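Local coordinates for protein telomerase reverse transcriptase (Takifugu rubripes, PDB 4LMO) that extends chromosome ends by copying a template within its RNA subunit, here represented by its RNA-binding domain (TRBD), at residues R68-M72 with Y196-I200; C96-I101 with F112-C117; L138-N144 with K172-C178. All coordinates share one frame; numbering follows the deposited sequence.

Contact 1: R68-M72 with Y196-I200; sequences RFFNM and YRTQI
Arg68, Phe69 and Met72 meet Tyr196, Arg197 and Ile200 in a mostly buried helix-to-helix contact of the mostly helical telomerase RNA-binding domain. The short helix 67-70 meets the long helix 191-220 near its start. The backbones stay well apart, so long side chains do the touching. Arg68, Phe69 and Tyr196 lie in regions that probably interact with the RNA template, as in relatives.

Arg68 and Tyr196 run alongside each other, pointing opposite ways. The edge of the phenol ring, at CD2 and CE2, lies over one face of the guanidinium. The two planes are 82° apart, close to perpendicular, so the ring does not stack flat on the cation. Arg68 CG is anti to the backbone N (chi1 -160°) and the chain bends at chi3, which brings NE 3.4 Å from Tyr196 CE2. The far end of Arg68 is held by a salt bridge to Glu193 and a hydrogen bond to Leu181 O. Arg68 NH1 also comes near Arg197 CD; Arg197 is itself hydrogen-bonded to Asn176.

The rest of the contact is apolar. Ile200 CD1 packs 3.6 Å from Arg68 CD and 3.8 Å above the plane of the Tyr196 ring, offset toward its rim. Phe69 CZ reaches both CG1 and CD1 of Ile200. Outside the two segments the Phe69 ring meets Phe49 edge-to-face. Met72 CE adds a looser touch on Ile200 CG2. Tyr196 OH lies in the plane of the Phe69 ring, at its edge, 3.5 Å from CE1.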
ATOM      1  N   ARG A  68     -16.960 -16.714   9.319  1.00 39.56           N
ATOM      2  CA  ARG A  68     -15.636 -16.835   8.703  1.00 37.95           C
ATOM      3  C   ARG A  68     -14.872 -15.510   8.739  1.00 37.22           C
ATOM      4  O   ARG A  68     -13.705 -15.467   9.136  1.00 36.88           O
ATOM      5  CB  ARG A  68     -15.764 -17.327   7.257  1.00 37.04           C
ATOM      6  CG  ARG A  68     -14.496 -17.950   6.687  1.00 36.69           C
ATOM      7  CD  ARG A  68     -14.557 -18.098   5.173  1.00 35.74           C
ATOM      8  NE  ARG A  68     -15.500 -19.125   4.726  1.00 35.93           N
ATOM      9  CZ  ARG A  68     -15.171 -20.381   4.427  1.00 36.34           C
ATOM     10  NH1 ARG A  68     -13.910 -20.797   4.526  1.00 35.92           N
ATOM     11  NH2 ARG A  68     -16.109 -21.230   4.028  1.00 36.30           N
ATOM     12  N   PHE A  69     -15.547 -14.437   8.336  1.00 36.37           N
ATOM     13  CA  PHE A  69     -14.938 -13.112   8.272  1.00 35.52           C
ATOM     14  C   PHE A  69     -14.941 -12.399   9.623  1.00 36.18           C
ATOM     15  O   PHE A  69     -14.086 -11.547   9.877  1.00 35.72           O
ATOM     16  CB  PHE A  69     -15.611 -12.262   7.187  1.00 34.37           C
ATOM     17  CG  PHE A  69     -15.377 -12.775   5.789  1.00 33.55           C
ATOM     18  CD1 PHE A  69     -16.223 -13.732   5.231  1.00 33.34           C
ATOM     19  CD2 PHE A  69     -14.303 -12.313   5.035  1.00 32.75           C
ATOM     20  CE1 PHE A  69     -16.005 -14.210   3.947  1.00 32.70           C
ATOM     21  CE2 PHE A  69     -14.080 -12.786   3.751  1.00 32.25           C
ATOM     22  CZ  PHE A  69     -14.934 -13.737   3.206  1.00 32.36           C
ATOM     23  N   PHE A  70     -15.891 -12.757  10.486  1.00 37.34           N
ATOM     24  CA  PHE A  70     -15.933 -12.227  11.849  1.00 38.63           C
ATOM     25  C   PHE A  70     -14.705 -12.650  12.655  1.00 38.65           C
ATOM     26  O   PHE A  70     -14.184 -11.874  13.453  1.00 39.21           O
ATOM     27  CB  PHE A  70     -17.213 -12.653  12.582  1.00 40.16           C
ATOM     28  CG  PHE A  70     -17.291 -12.152  14.000  1.00 41.53           C
ATOM     29  CD1 PHE A  70     -17.098 -13.020  15.072  1.00 42.46           C
ATOM     30  CD2 PHE A  70     -17.533 -10.805  14.264  1.00 41.85           C
ATOM     31  CE1 PHE A  70     -17.160 -12.557  16.379  1.00 43.53           C
ATOM     32  CE2 PHE A  70     -17.593 -10.336  15.568  1.00 42.82           C
ATOM     33  CZ  PHE A  70     -17.407 -11.214  16.626  1.00 43.85           C
ATOM     34  N   ASN A  71     -14.246 -13.878  12.438  1.00 38.48           N
ATOM     35  CA  ASN A  71     -13.072 -14.393  13.135  1.00 38.49           C
ATOM     36  C   ASN A  71     -11.757 -13.740  12.702  1.00 37.72           C
ATOM     37  O   ASN A  71     -10.745 -13.866  13.393  1.00 39.08           O
ATOM     38  CB  ASN A  71     -12.995 -15.914  13.005  1.00 38.84           C
ATOM     39  CG  ASN A  71     -14.096 -16.623  13.775  1.00 40.02           C
ATOM     40  OD1 ASN A  71     -14.652 -17.613  13.307  1.00 40.35           O
ATOM     41  ND2 ASN A  71     -14.417 -16.116  14.966  1.00 40.66           N
ATOM     42  N   MET A  72     -11.789 -13.034  11.574  1.00 35.95           N
ATOM     43  CA  MET A  72     -10.617 -12.334  11.046  1.00 34.77           C
ATOM     44  C   MET A  72     -10.434 -10.950  11.672  1.00 34.62           C
ATOM     45  O   MET A  72      -9.369 -10.345  11.541  1.00 34.43           O
ATOM     46  CB  MET A  72     -10.713 -12.185   9.523  1.00 33.54           C
ATOM     47  CG  MET A  72     -10.933 -13.475   8.748  1.00 33.07           C
ATOM     48  SD  MET A  72     -11.173 -13.118   6.996  1.00 32.28           S
ATOM     49  CE  MET A  72     -11.734 -14.709   6.390  1.00 32.53           C
ATOM     50  N   TYR A 196     -13.307 -21.437  -2.670  1.00 35.93           N
ATOM     51  CA  TYR A 196     -13.729 -20.282  -1.883  1.00 34.99           C
ATOM     52  C   TYR A 196     -12.587 -19.732  -1.025  1.00 34.16           C
ATOM     53  O   TYR A 196     -12.474 -18.519  -0.837  1.00 33.29           O
ATOM     54  CB  TYR A 196     -14.939 -20.638  -1.017  1.00 35.27           C
ATOM     55  CG  TYR A 196     -15.616 -19.452  -0.367  1.00 35.44           C
ATOM     56  CD1 TYR A 196     -16.056 -18.367  -1.130  1.00 35.29           C
ATOM     57  CD2 TYR A 196     -15.839 -19.424   1.010  1.00 35.43           C
ATOM     58  CE1 TYR A 196     -16.683 -17.281  -0.536  1.00 35.21           C
ATOM     59  CE2 TYR A 196     -16.467 -18.344   1.611  1.00 35.23           C
ATOM     60  CZ  TYR A 196     -16.884 -17.277   0.837  1.00 35.25           C
ATOM     61  OH  TYR A 196     -17.507 -16.208   1.436  1.00 35.60           O
ATOM     62  N   ARG A 197     -11.750 -20.633  -0.512  1.00 34.32           N
ATOM     63  CA  ARG A 197     -10.533 -20.251   0.208  1.00 33.90           C
ATOM     64  C   ARG A 197      -9.555 -19.510  -0.711  1.00 33.04           C
ATOM     65  O   ARG A 197      -8.970 -18.500  -0.314  1.00 32.38           O
ATOM     66  CB  ARG A 197      -9.886 -21.479   0.868  1.00 34.77           C
ATOM     67  CG  ARG A 197     -10.184 -21.586   2.359  1.00 35.32           C
ATOM     68  CD  ARG A 197     -10.671 -22.962   2.800  1.00 36.33           C
ATOM     69  NE  ARG A 197      -9.596 -23.910   3.089  1.00 37.26           N
ATOM     70  CZ  ARG A 197      -9.698 -24.944   3.925  1.00 37.87           C
ATOM     71  NH1 ARG A 197     -10.824 -25.171   4.590  1.00 37.75           N
ATOM     72  NH2 ARG A 197      -8.659 -25.747   4.111  1.00 38.30           N
ATOM     73  N   THR A 198      -9.418 -20.002  -1.943  1.00 32.42           N
ATOM     74  CA  THR A 198      -8.582 -19.372  -2.970  1.00 31.99           C
ATOM     75  C   THR A 198      -9.116 -17.981  -3.349  1.00 31.16           C
ATOM     76  O   THR A 198      -8.341 -17.036  -3.526  1.00 30.53           O
ATOM     77  CB  THR A 198      -8.483 -20.262  -4.234  1.00 32.59           C
ATOM     78  OG1 THR A 198      -8.165 -21.607  -3.858  1.00 33.03           O
ATOM     79  CG2 THR A 198      -7.411 -19.752  -5.187  1.00 32.54           C
ATOM     80  N   GLN A 199     -10.440 -17.877  -3.464  1.00 30.91           N
ATOM     81  CA  GLN A 199     -11.129 -16.625  -3.778  1.00 30.33           C
ATOM     82  C   GLN A 199     -10.845 -15.533  -2.737  1.00 29.64           C
ATOM     83  O   GLN A 199     -10.513 -14.399  -3.096  1.00 29.08           O
ATOM     84  CB  GLN A 199     -12.636 -16.886  -3.898  1.00 31.22           C
ATOM     85  CG  GLN A 199     -13.489 -15.676  -4.255  1.00 31.75           C
ATOM     86  CD  GLN A 199     -14.967 -16.017  -4.335  1.00 32.99           C
ATOM     87  OE1 GLN A 199     -15.381 -16.850  -5.146  1.00 34.01           O
ATOM     88  NE2 GLN A 199     -15.773 -15.373  -3.495  1.00 32.73           N
ATOM     89  N   ILE A 200     -10.971 -15.884  -1.456  1.00 28.92           N
ATOM     90  CA  ILE A 200     -10.728 -14.936  -0.365  1.00 28.20           C
ATOM     91  C   ILE A 200      -9.263 -14.497  -0.341  1.00 27.91           C
ATOM     92  O   ILE A 200      -8.973 -13.300  -0.269  1.00 27.60           O
ATOM     93  CB  ILE A 200     -11.137 -15.506   1.017  1.00 28.20           C
ATOM     94  CG1 ILE A 200     -12.624 -15.864   1.043  1.00 28.45           C
ATOM     95  CG2 ILE A 200     -10.846 -14.501   2.122  1.00 28.08           C
ATOM     96  CD1 ILE A 200     -13.011 -16.807   2.161  1.00 28.49           C
TER

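Contact 2: C96-I101 with F112-C117; sequences CPLVGI and FLPQHC
Cys96 and Cys117 are joined by a disulfide that closes a surface loop, with Gln115 and Phe112 packing on the chain after Cys96. The SG-SG bond between Cys96 and Cys117 is 2.0 Å long, with a torsion of -103° about it. The two sulfurs arrive by different routes. Cys96 SG is anti to its own N (chi1 -163°), while Cys117 SG is anti to its carbonyl carbon.

The Gln115 side chain fills the middle of the contact. An extended chain carries its end toward the backbone of Val99, and its CD lies 3.5 Å from Val99 N. The aliphatic part of Gln115 also passes the Val99 side chain, with CG 4.2 Å from Val99 CG2.

Phe112 supplies the aromatic part. Gly100 O lies in the ring plane, at the edge, 3.5 Å from Phe112 CE1. Ile101 CG2 touches the same CE1 more loosely, at 4.4 Å. Gly100 takes up a positive phi, a backbone shape that glycine adopts easily. Phe112 also starts a type I turn that ends at Gln115, so one turn presents both side chains.

The loop packs on the hairpin of strands 221-224 and 234-237 and on helix 238-251. Cys117 pairs through its backbone with Phe235, and Cys96 O accepts from Arg237, both on strand 234-237. Phe112 and Gln115 rest on helix 238-251, through Leu244, Leu247 and Val240.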
ATOM      1  N   CYS A  96      15.787   5.076   1.513  1.00 39.89           N
ATOM      2  CA  CYS A  96      16.143   6.071   0.502  1.00 40.98           C
ATOM      3  C   CYS A  96      16.048   7.491   1.065  1.00 41.92           C
ATOM      4  O   CYS A  96      15.102   8.222   0.768  1.00 41.81           O
ATOM      5  CB  CYS A  96      15.276   5.909  -0.748  1.00 41.07           C
ATOM      6  SG  CYS A  96      15.948   6.739  -2.204  1.00 41.83           S
ATOM      7  N   PRO A  97      17.048   7.885   1.875  1.00 43.04           N
ATOM      8  CA  PRO A  97      16.977   9.096   2.693  1.00 43.60           C
ATOM      9  C   PRO A  97      17.080  10.391   1.900  1.00 44.22           C
ATOM     10  O   PRO A  97      17.573  10.399   0.772  1.00 44.18           O
ATOM     11  CB  PRO A  97      18.180   8.956   3.630  1.00 44.58           C
ATOM     12  CG  PRO A  97      19.155   8.132   2.866  1.00 44.70           C
ATOM     13  CD  PRO A  97      18.347   7.201   2.009  1.00 43.46           C
ATOM     14  N   LEU A  98      16.608  11.474   2.507  1.00 45.38           N
ATOM     15  CA  LEU A  98      16.691  12.801   1.919  1.00 46.28           C
ATOM     16  C   LEU A  98      18.101  13.357   2.092  1.00 47.38           C
ATOM     17  O   LEU A  98      18.756  13.101   3.104  1.00 47.83           O
ATOM     18  CB  LEU A  98      15.649  13.730   2.559  1.00 46.46           C
ATOM     19  CG  LEU A  98      14.202  13.208   2.605  1.00 45.57           C
ATOM     20  CD1 LEU A  98      13.358  13.969   3.615  1.00 46.67           C
ATOM     21  CD2 LEU A  98      13.546  13.216   1.230  1.00 44.55           C
ATOM     22  N   VAL A  99      18.572  14.096   1.091  1.00 48.63           N
ATOM     23  CA  VAL A  99      19.884  14.736   1.148  1.00 50.96           C
ATOM     24  C   VAL A  99      19.709  16.251   1.074  1.00 53.11           C
ATOM     25  O   VAL A  99      19.508  16.811  -0.006  1.00 53.05           O
ATOM     26  CB  VAL A  99      20.828  14.253   0.019  1.00 50.15           C
ATOM     27  CG1 VAL A  99      22.233  14.801   0.222  1.00 50.31           C
ATOM     28  CG2 VAL A  99      20.863  12.732  -0.055  1.00 49.33           C
ATOM     29  N   GLY A 100      19.768  16.894   2.238  1.00 56.14           N
ATOM     30  CA  GLY A 100      19.678  18.350   2.351  1.00 60.19           C
ATOM     31  C   GLY A 100      18.450  18.984   1.722  1.00 62.86           C
ATOM     32  O   GLY A 100      18.572  19.922   0.931  1.00 63.51           O
ATOM     33  N   ILE A 101      17.267  18.476   2.066  1.00 65.74           N
ATOM     34  CA  ILE A 101      16.017  19.055   1.558  1.00 68.99           C
ATOM     35  C   ILE A 101      15.456  20.130   2.496  1.00 71.88           C
ATOM     36  O   ILE A 101      14.964  21.162   2.035  1.00 72.97           O
ATOM     37  CB  ILE A 101      14.941  17.989   1.194  1.00 68.57           C
ATOM     38  CG1 ILE A 101      14.318  17.336   2.437  1.00 68.88           C
ATOM     39  CG2 ILE A 101      15.496  16.952   0.227  1.00 68.30           C
ATOM     40  CD1 ILE A 101      12.949  17.877   2.803  1.00 69.58           C
ATOM     41  N   PHE A 112      19.310  18.512  -7.001  1.00 46.24           N
ATOM     42  CA  PHE A 112      18.296  17.549  -6.567  1.00 43.61           C
ATOM     43  C   PHE A 112      17.875  16.550  -7.645  1.00 42.30           C
ATOM     44  O   PHE A 112      17.283  15.518  -7.332  1.00 41.82           O
ATOM     45  CB  PHE A 112      17.075  18.277  -5.998  1.00 43.22           C
ATOM     46  CG  PHE A 112      17.394  19.183  -4.844  1.00 43.55           C
ATOM     47  CD1 PHE A 112      17.518  18.676  -3.555  1.00 43.61           C
ATOM     48  CD2 PHE A 112      17.575  20.548  -5.046  1.00 44.30           C
ATOM     49  CE1 PHE A 112      17.818  19.511  -2.488  1.00 44.21           C
ATOM     50  CE2 PHE A 112      17.873  21.388  -3.985  1.00 45.19           C
ATOM     51  CZ  PHE A 112      17.996  20.870  -2.704  1.00 45.12           C
ATOM     52  N   LEU A 113      18.180  16.855  -8.905  1.00 42.32           N
ATOM     53  CA  LEU A 113      17.840  15.963 -10.021  1.00 42.01           C
ATOM     54  C   LEU A 113      18.393  14.532  -9.886  1.00 41.68           C
ATOM     55  O   LEU A 113      17.681  13.575 -10.191  1.00 41.17           O
ATOM     56  CB  LEU A 113      18.230  16.582 -11.373  1.00 42.76           C
ATOM     57  CG  LEU A 113      17.480  17.835 -11.849  1.00 43.29           C
ATOM     58  CD1 LEU A 113      18.166  18.434 -13.065  1.00 44.74           C
ATOM     59  CD2 LEU A 113      16.017  17.549 -12.158  1.00 43.53           C
ATOM     60  N   PRO A 114      19.654  14.374  -9.421  1.00 42.03           N
ATOM     61  CA  PRO A 114      20.166  13.010  -9.232  1.00 41.58           C
ATOM     62  C   PRO A 114      19.593  12.287  -8.009  1.00 40.91           C
ATOM     63  O   PRO A 114      19.789  11.078  -7.869  1.00 41.11           O
ATOM     64  CB  PRO A 114      21.676  13.219  -9.034  1.00 42.09           C
ATOM     65  CG  PRO A 114      21.955  14.617  -9.472  1.00 42.71           C
ATOM     66  CD  PRO A 114      20.705  15.374  -9.162  1.00 42.30           C
ATOM     67  N   GLN A 115      18.900  13.015  -7.134  1.00 40.02           N
ATOM     68  CA  GLN A 115      18.401  12.440  -5.885  1.00 39.05           C
ATOM     69  C   GLN A 115      17.060  11.723  -6.055  1.00 38.13           C
ATOM     70  O   GLN A 115      16.032  12.159  -5.527  1.00 37.75           O
ATOM     71  CB  GLN A 115      18.318  13.502  -4.783  1.00 39.34           C
ATOM     72  CG  GLN A 115      18.306  12.918  -3.379  1.00 39.56           C
ATOM     73  CD  GLN A 115      17.913  13.924  -2.318  1.00 39.90           C
ATOM     74  OE1 GLN A 115      18.402  15.056  -2.297  1.00 40.62           O
ATOM     75  NE2 GLN A 115      17.030  13.509  -1.421  1.00 39.72           N
ATOM     76  N   HIS A 116      17.085  10.622  -6.797  1.00 37.49           N
ATOM     77  CA  HIS A 116      15.912   9.770  -6.971  1.00 37.34           C
ATOM     78  C   HIS A 116      16.177   8.387  -6.435  1.00 37.46           C
ATOM     79  O   HIS A 116      17.328   8.017  -6.200  1.00 37.76           O
ATOM     80  CB  HIS A 116      15.488   9.723  -8.439  1.00 36.76           C
ATOM     81  CG  HIS A 116      16.602   9.352  -9.389  1.00 36.58           C
ATOM     82  ND1 HIS A 116      16.739   8.115  -9.895  1.00 36.59           N
ATOM     83  CD2 HIS A 116      17.644  10.109  -9.915  1.00 37.25           C
ATOM     84  CE1 HIS A 116      17.812   8.078 -10.705  1.00 37.07           C
ATOM     85  NE2 HIS A 116      18.367   9.299 -10.714  1.00 37.62           N
ATOM     86  N   CYS A 117      15.114   7.618  -6.225  1.00 37.70           N
ATOM     87  CA  CYS A 117      15.229   6.264  -5.693  1.00 37.98           C
ATOM     88  C   CYS A 117      15.038   5.216  -6.780  1.00 36.81           C
ATOM     89  O   CYS A 117      14.032   5.226  -7.491  1.00 37.20           O
ATOM     90  CB  CYS A 117      14.208   6.041  -4.576  1.00 39.09           C
ATOM     91  SG  CYS A 117      14.286   7.265  -3.248  1.00 42.39           S
TER

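Contact 3: L138-N144 with K172-C178; sequences LWGSEHN and KIKVNNC
The backbones come closest where Gly140 CA lies 3.9 Å from Cys178 CA, at the break between helix 136-139 and helix 142-158. Gly140 leaves the first helix with positive phi, and Ser141 is the N-cap of the second. Both segments belong to the RNA-binding domain, and 172-178 lies in a region that probably contacts the RNA template.

Cys178 SG packs against Gly140, 3.8 Å from its CA, where the glycine allows the close approach. Ser141 OG accepts twice. Asn144 N gives the capping bond, and Asn177 ND2 donates from the facing loop, so the helix start is tied to the 3-10 segment 175-177. Asn144 is buried against Ile173 and Lys174, with its CG 3.8 Å from Ile173 CG2.

The Lys174 chain runs across the His143 side chain, nearly perpendicular to it. Lys174 CE sits over one face of the imidazole in a CH-pi contact, 3.9 Å from the ring centroid. Lys172 O approaches the ring at its edge, 3.2 Å from His143 CE1. The Asn177 ND2 to Ser141 OG bond is short, 2.6 Å, but bent to 136° at the hydrogen, with OG 26° out of the Asn177 amide plane.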
ATOM      1  N   LEU A 138      -1.196 -13.990   8.842  1.00 37.79           N
ATOM      2  CA  LEU A 138      -1.932 -13.706   7.610  1.00 36.29           C
ATOM      3  C   LEU A 138      -1.239 -14.251   6.363  1.00 35.98           C
ATOM      4  O   LEU A 138      -1.904 -14.591   5.380  1.00 35.58           O
ATOM      5  CB  LEU A 138      -2.198 -12.206   7.451  1.00 35.26           C
ATOM      6  CG  LEU A 138      -3.383 -11.585   8.196  1.00 34.87           C
ATOM      7  CD1 LEU A 138      -3.434 -10.087   7.943  1.00 34.38           C
ATOM      8  CD2 LEU A 138      -4.705 -12.227   7.800  1.00 34.58           C
ATOM      9  N   TRP A 139       0.091 -14.326   6.407  1.00 36.03           N
ATOM     10  CA  TRP A 139       0.880 -14.913   5.321  1.00 36.31           C
ATOM     11  C   TRP A 139       0.619 -16.386   5.172  1.00 36.72           C
ATOM     12  O   TRP A 139       0.677 -16.922   4.067  1.00 36.43           O
ATOM     13  CB  TRP A 139       2.373 -14.672   5.530  1.00 36.21           C
ATOM     14  CG  TRP A 139       2.790 -13.223   5.434  1.00 35.83           C
ATOM     15  CD1 TRP A 139       3.329 -12.427   6.441  1.00 36.13           C
ATOM     16  CD2 TRP A 139       2.711 -12.345   4.255  1.00 35.37           C
ATOM     17  NE1 TRP A 139       3.583 -11.161   5.982  1.00 35.78           N
ATOM     18  CE2 TRP A 139       3.234 -11.041   4.683  1.00 35.26           C
ATOM     19  CE3 TRP A 139       2.278 -12.500   2.942  1.00 35.18           C
ATOM     20  CZ2 TRP A 139       3.311  -9.959   3.817  1.00 34.76           C
ATOM     21  CZ3 TRP A 139       2.361 -11.402   2.077  1.00 34.70           C
ATOM     22  CH2 TRP A 139       2.867 -10.163   2.506  1.00 34.66           C
ATOM     23  N   GLY A 140       0.326 -17.051   6.286  1.00 37.87           N
ATOM     24  CA  GLY A 140       0.060 -18.488   6.288  1.00 39.04           C
ATOM     25  C   GLY A 140       1.307 -19.308   6.561  1.00 40.10           C
ATOM     26  O   GLY A 140       1.278 -20.240   7.365  1.00 40.76           O
ATOM     27  N   SER A 141       2.398 -18.957   5.881  1.00 40.54           N
ATOM     28  CA  SER A 141       3.689 -19.623   6.046  1.00 41.73           C
ATOM     29  C   SER A 141       4.849 -18.728   5.620  1.00 42.22           C
ATOM     30  O   SER A 141       4.652 -17.717   4.941  1.00 41.45           O
ATOM     31  CB  SER A 141       3.732 -20.926   5.244  1.00 42.30           C
ATOM     32  OG  SER A 141       3.599 -20.675   3.853  1.00 42.33           O
ATOM     33  N   GLU A 142       6.057 -19.121   6.020  1.00 44.07           N
ATOM     34  CA  GLU A 142       7.287 -18.440   5.625  1.00 44.86           C
ATOM     35  C   GLU A 142       7.498 -18.567   4.116  1.00 43.93           C
ATOM     36  O   GLU A 142       7.987 -17.642   3.466  1.00 43.95           O
ATOM     37  CB  GLU A 142       8.476 -19.028   6.390  1.00 47.29           C
ATOM     38  CG  GLU A 142       9.730 -18.163   6.400  1.00 49.17           C
ATOM     39  CD  GLU A 142       9.648 -16.972   7.345  1.00 50.32           C
ATOM     40  OE1 GLU A 142       8.645 -16.828   8.081  1.00 50.33           O
ATOM     41  OE2 GLU A 142      10.600 -16.162   7.348  1.00 51.56           O
ATOM     42  N   HIS A 143       7.114 -19.719   3.574  1.00 43.39           N
ATOM     43  CA  HIS A 143       7.117 -19.967   2.135  1.00 42.83           C
ATOM     44  C   HIS A 143       6.244 -18.989   1.382  1.00 41.54           C
ATOM     45  O   HIS A 143       6.650 -18.462   0.346  1.00 41.75           O
ATOM     46  CB  HIS A 143       6.696 -21.410   1.868  1.00 43.54           C
ATOM     47  CG  HIS A 143       6.328 -21.692   0.432  1.00 44.25           C
ATOM     48  ND1 HIS A 143       5.051 -21.726   0.010  1.00 44.27           N
ATOM     49  CD2 HIS A 143       7.119 -21.962  -0.681  1.00 45.25           C
ATOM     50  CE1 HIS A 143       5.022 -22.004  -1.307  1.00 44.75           C
ATOM     51  NE2 HIS A 143       6.289 -22.147  -1.729  1.00 45.76           N
ATOM     52  N   ASN A 144       5.047 -18.725   1.905  1.00 40.09           N
ATOM     53  CA  ASN A 144       4.103 -17.803   1.265  1.00 38.62           C
ATOM     54  C   ASN A 144       4.525 -16.329   1.316  1.00 37.84           C
ATOM     55  O   ASN A 144       4.288 -15.584   0.365  1.00 36.65           O
ATOM     56  CB  ASN A 144       2.689 -17.978   1.837  1.00 37.35           C
ATOM     57  CG  ASN A 144       1.964 -19.191   1.267  1.00 37.47           C
ATOM     58  OD1 ASN A 144       0.836 -19.487   1.656  1.00 36.84           O
ATOM     59  ND2 ASN A 144       2.606 -19.892   0.341  1.00 37.86           N
ATOM     60  N   LYS A 172       1.836 -20.874  -7.084  1.00 38.72           N
ATOM     61  CA  LYS A 172       2.569 -21.702  -6.115  1.00 39.74           C
ATOM     62  C   LYS A 172       2.397 -21.272  -4.657  1.00 38.76           C
ATOM     63  O   LYS A 172       3.070 -21.805  -3.774  1.00 39.66           O
ATOM     64  CB  LYS A 172       4.058 -21.828  -6.474  1.00 40.64           C
ATOM     65  CG  LYS A 172       4.348 -22.744  -7.652  1.00 42.11           C
ATOM     66  CD  LYS A 172       5.841 -22.830  -7.940  1.00 43.23           C
ATOM     67  CE  LYS A 172       6.375 -21.544  -8.552  1.00 43.12           C
ATOM     68  NZ  LYS A 172       7.817 -21.659  -8.905  1.00 44.54           N
ATOM     69  N   ILE A 173       1.508 -20.314  -4.408  1.00 37.74           N
ATOM     70  CA  ILE A 173       1.102 -19.986  -3.042  1.00 37.37           C
ATOM     71  C   ILE A 173       0.308 -21.169  -2.495  1.00 37.76           C
ATOM     72  O   ILE A 173      -0.573 -21.702  -3.175  1.00 38.25           O
ATOM     73  CB  ILE A 173       0.260 -18.684  -2.977  1.00 36.22           C
ATOM     74  CG1 ILE A 173       1.116 -17.454  -3.326  1.00 35.81           C
ATOM     75  CG2 ILE A 173      -0.416 -18.524  -1.618  1.00 35.74           C
ATOM     76  CD1 ILE A 173       2.108 -17.017  -2.261  1.00 35.57           C
ATOM     77  N   LYS A 174       0.649 -21.599  -1.284  1.00 38.25           N
ATOM     78  CA  LYS A 174      -0.067 -22.680  -0.626  1.00 38.55           C
ATOM     79  C   LYS A 174      -1.248 -22.104   0.148  1.00 37.83           C
ATOM     80  O   LYS A 174      -1.085 -21.586   1.256  1.00 38.24           O
ATOM     81  CB  LYS A 174       0.863 -23.469   0.300  1.00 39.74           C
ATOM     82  CG  LYS A 174       1.988 -24.214  -0.403  1.00 41.16           C
ATOM     83  CD  LYS A 174       3.005 -24.734   0.604  1.00 42.16           C
ATOM     84  CE  LYS A 174       4.221 -25.345  -0.076  1.00 43.30           C
ATOM     85  NZ  LYS A 174       3.985 -26.745  -0.523  1.00 44.39           N
ATOM     86  N   VAL A 175      -2.432 -22.196  -0.454  1.00 37.24           N
ATOM     87  CA  VAL A 175      -3.665 -21.638   0.111  1.00 36.69           C
ATOM     88  C   VAL A 175      -3.956 -22.177   1.516  1.00 36.90           C
ATOM     89  O   VAL A 175      -4.317 -21.416   2.422  1.00 36.28           O
ATOM     90  CB  VAL A 175      -4.875 -21.889  -0.826  1.00 36.83           C
ATOM     91  CG1 VAL A 175      -6.175 -21.386  -0.209  1.00 36.53           C
ATOM     92  CG2 VAL A 175      -4.649 -21.225  -2.178  1.00 36.52           C
ATOM     93  N   ASN A 176      -3.767 -23.482   1.693  1.00 37.57           N
ATOM     94  CA  ASN A 176      -4.121 -24.155   2.942  1.00 37.99           C
ATOM     95  C   ASN A 176      -3.197 -23.866   4.130  1.00 38.40           C
ATOM     96  O   ASN A 176      -3.523 -24.220   5.265  1.00 39.38           O
ATOM     97  CB  ASN A 176      -4.302 -25.660   2.715  1.00 38.61           C
ATOM     98  CG  ASN A 176      -5.551 -25.983   1.903  1.00 38.91           C
ATOM     99  OD1 ASN A 176      -6.512 -25.207   1.871  1.00 38.05           O
ATOM    100  ND2 ASN A 176      -5.545 -27.139   1.250  1.00 39.38           N
ATOM    101  N   ASN A 177      -2.058 -23.222   3.869  1.00 37.99           N
ATOM    102  CA  ASN A 177      -1.186 -22.723   4.932  1.00 37.92           C
ATOM    103  C   ASN A 177      -1.869 -21.641   5.768  1.00 37.57           C
ATOM    104  O   ASN A 177      -1.549 -21.455   6.942  1.00 38.46           O
ATOM    105  CB  ASN A 177       0.120 -22.167   4.353  1.00 38.31           C
ATOM    106  CG  ASN A 177       1.065 -23.255   3.868  1.00 39.01           C
ATOM    107  OD1 ASN A 177       0.796 -24.447   4.008  1.00 39.52           O
ATOM    108  ND2 ASN A 177       2.184 -22.840   3.289  1.00 38.85           N
ATOM    109  N   CYS A 178      -2.810 -20.936   5.150  1.00 36.67           N
ATOM    110  CA  CYS A 178      -3.528 -19.849   5.800  1.00 36.09           C
ATOM    111  C   CYS A 178      -4.736 -20.379   6.566  1.00 36.81           C
ATOM    112  O   CYS A 178      -5.790 -20.648   5.976  1.00 36.51           O
ATOM    113  CB  CYS A 178      -3.969 -18.811   4.764  1.00 34.92           C
ATOM    114  SG  CYS A 178      -2.676 -18.313   3.606  1.00 33.18           S
TER

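In the fold
From the N terminus, contact 1 opens first, at 68-72, and closes last, at 196-200. The 123 residues between enclose both other contacts. Contact 2 closes a short loop of 10 residues, and contact 3 then closes one of 27, in series with it. None cross. Contact 1 joins helix 67-70 to helix 191-220. Contact 3 joins the 172-178 loop to the junction of helices 136-139 and 142-158. These two lie on the same side of the chain's centre, about 14 Å apart between centres, and a probable Arg197-Asn176 hydrogen bond links them. Contact 2 lies across the chain's centre, about 42 Å from contact 1 between centres, beside the C-terminal hairpin and helix.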